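Local coordinates for RctB replication initiator protein (Vibrio cholerae, PDB 5UBE) that probably binds origin DNA to initiate replication of the second chromosome, and is structurally similar to plasmid initiators, at residues E46-I51 with V91-Q96. Sequence-based numbering, arbitrary orientation.
Sequences ELLNLI and VGLFKQ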
loop_
_atom_site.group_PDB
_atom_site.type_symbol
_atom_site.label_atom_id
_atom_site.label_comp_id
_atom_site.label_asym_id
_atom_site.label_seq_id
_atom_site.Cartn_x
_atom_site.Cartn_y
_atom_site.Cartn_z
ATOM N N GLU A 46 4.860 -5.252 9.377
ATOM C CA GLU A 46 4.337 -4.074 10.068
ATOM C C GLU A 46 3.602 -3.145 9.111
ATOM O O GLU A 46 2.461 -2.742 9.367
ATOM C CB GLU A 46 5.479 -3.311 10.746
ATOM C CG GLU A 46 6.019 -3.914 12.028
ATOM C CD GLU A 46 7.194 -3.104 12.573
ATOM O OE1 GLU A 46 7.664 -2.184 11.858
ATOM O OE2 GLU A 46 7.642 -3.386 13.706
ATOM N N LEU A 47 4.264 -2.756 8.018
ATOM C CA LEU A 47 3.598 -1.960 6.994
ATOM C C LEU A 47 2.319 -2.644 6.508
ATOM O O LEU A 47 1.267 -2.006 6.417
ATOM C CB LEU A 47 4.548 -1.707 5.822
ATOM C CG LEU A 47 3.893 -0.966 4.654
ATOM C CD1 LEU A 47 3.590 0.455 5.072
ATOM C CD2 LEU A 47 4.743 -0.995 3.392
ATOM N N LEU A 48 2.389 -3.951 6.195
ATOM C CA LEU A 48 1.219 -4.650 5.655
ATOM C C LEU A 48 0.054 -4.633 6.642
ATOM O O LEU A 48 -1.087 -4.337 6.266
ATOM C CB LEU A 48 1.572 -6.090 5.268
ATOM C CG LEU A 48 2.759 -6.217 4.316
ATOM C CD1 LEU A 48 2.887 -7.638 3.837
ATOM C CD2 LEU A 48 2.644 -5.245 3.143
ATOM N N ASN A 49 0.326 -4.938 7.914
ATOM C CA ASN A 49 -0.730 -4.897 8.922
ATOM C C ASN A 49 -1.345 -3.505 9.020
ATOM O O ASN A 49 -2.556 -3.363 9.222
ATOM C CB ASN A 49 -0.173 -5.328 10.279
ATOM C CG ASN A 49 0.030 -6.825 10.376
ATOM O OD1 ASN A 49 -0.511 -7.579 9.574
ATOM N ND2 ASN A 49 0.802 -7.264 11.368
ATOM N N LEU A 50 -0.520 -2.463 8.883
ATOM C CA LEU A 50 -1.020 -1.095 8.981
ATOM C C LEU A 50 -1.992 -0.784 7.851
ATOM O O LEU A 50 -3.090 -0.262 8.087
ATOM C CB LEU A 50 0.145 -0.117 8.957
ATOM C CG LEU A 50 -0.097 1.306 9.447
ATOM C CD1 LEU A 50 -0.435 1.311 10.934
ATOM C CD2 LEU A 50 1.151 2.137 9.166
ATOM N N ILE A 51 -1.582 -1.070 6.611
ATOM C CA ILE A 51 -2.467 -0.908 5.457
ATOM C C ILE A 51 -3.782 -1.643 5.684
ATOM O O ILE A 51 -4.868 -1.088 5.497
ATOM C CB ILE A 51 -1.772 -1.415 4.180
ATOM C CG1 ILE A 51 -0.529 -0.567 3.855
ATOM C CG2 ILE A 51 -2.790 -1.481 3.014
ATOM C CD1 ILE A 51 0.513 -1.305 3.041
ATOM N N VAL A 91 10.398 -8.020 -2.978
ATOM C CA VAL A 91 10.032 -9.414 -2.761
ATOM C C VAL A 91 8.926 -9.852 -3.731
ATOM O O VAL A 91 8.819 -11.038 -4.067
ATOM C CB VAL A 91 9.627 -9.617 -1.289
ATOM C CG1 VAL A 91 8.656 -10.810 -1.131
ATOM C CG2 VAL A 91 10.850 -9.832 -0.432
ATOM N N GLY A 92 8.111 -8.924 -4.212
ATOM C CA GLY A 92 7.028 -9.242 -5.115
ATOM C C GLY A 92 5.641 -9.158 -4.510
ATOM O O GLY A 92 4.709 -9.718 -5.089
ATOM N N LEU A 93 5.475 -8.453 -3.384
ATOM C CA LEU A 93 4.195 -8.401 -2.681
ATOM C C LEU A 93 3.193 -7.473 -3.356
ATOM O O LEU A 93 1.982 -7.679 -3.224
ATOM C CB LEU A 93 4.402 -7.952 -1.228
ATOM C CG LEU A 93 5.358 -8.812 -0.409
ATOM C CD1 LEU A 93 5.225 -8.483 1.054
ATOM C CD2 LEU A 93 5.081 -10.282 -0.651
ATOM N N PHE A 94 3.670 -6.464 -4.078
ATOM C CA PHE A 94 2.828 -5.436 -4.664
ATOM C C PHE A 94 3.096 -5.301 -6.151
ATOM O O PHE A 94 4.255 -5.235 -6.576
ATOM C CB PHE A 94 3.088 -4.055 -4.041
ATOM C CG PHE A 94 2.690 -3.934 -2.619
ATOM C CD1 PHE A 94 1.348 -3.862 -2.269
ATOM C CD2 PHE A 94 3.662 -3.836 -1.628
ATOM C CE1 PHE A 94 0.971 -3.718 -0.946
ATOM C CE2 PHE A 94 3.297 -3.695 -0.306
ATOM C CZ PHE A 94 1.956 -3.627 0.037
ATOM N N LYS A 95 2.020 -5.194 -6.924
ATOM C CA LYS A 95 2.096 -4.674 -8.280
ATOM C C LYS A 95 2.017 -3.151 -8.236
ATOM O O LYS A 95 1.028 -2.584 -7.739
ATOM C CB LYS A 95 0.971 -5.237 -9.135
ATOM C CG LYS A 95 1.053 -4.845 -10.595
ATOM C CD LYS A 95 -0.035 -5.540 -11.396
ATOM C CE LYS A 95 0.071 -5.213 -12.875
ATOM N NZ LYS A 95 -1.122 -5.689 -13.625
ATOM N N GLN A 96 3.055 -2.496 -8.759
ATOM C CA GLN A 96 3.080 -1.040 -8.860
ATOM C C GLN A 96 2.342 -0.601 -10.118
ATOM O O GLN A 96 2.711 -0.988 -11.232
ATOM C CB GLN A 96 4.512 -0.521 -8.882
ATOM C CG GLN A 96 5.309 -0.845 -7.641
ATOM C CD GLN A 96 6.526 0.052 -7.506
ATOM O OE1 GLN A 96 7.644 -0.363 -7.807
ATOM N NE2 GLN A 96 6.314 1.298 -7.057
#
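In Leu48 and Phe94 CG stands anti to the carbonyl carbon (chi1 -54° and -67°), which helps to bring the two side chains together. Leu93 has a similar first torsion (chi1 -57°), which helps to carry its CD1 to Leu48. The two methyls of Leu48 then serve different partners. CD2 of Leu48 lies 3.6 Å from CZ of Phe94 and 3.8 Å from CE2 of Phe94. It approaches the far end of the ring obliquely, and the two side chains run antiparallel alongside one another. CD1 of Leu48 touches CD1 of Leu93 at 3.7 Å, where the two leucine side chains lie roughly perpendicular. Ile51, one helical turn on, adds a looser contact from its CD1 to CZ of Phe94 at 4.1 Å. CZ of Phe94 is therefore shared by a leucine and an isoleucine of the same helix face. The contact is wholly apolar, with no hydrogen bond between the segments, and all four touching residues are buried.

Gly92, with positive phi, is the C-prime residue of a Schellman motif that ends helix 78-91. Directly after this turn, Leu93 and Phe94 lead the chain into strand 94-100. Within the domain assigned to the RctB helix-turn-helix family, the contact thus ties helix 42-55 to the sheet, at the start of its edge strand 94-100. Phe94 also packs on helix 78-91 and meets the rings of Phe21 and Phe114 from the sheet. Tyr34 of helix 26-34 touches both Leu48 and Leu93, and Leu68 of helix 65-71 touches Ile51.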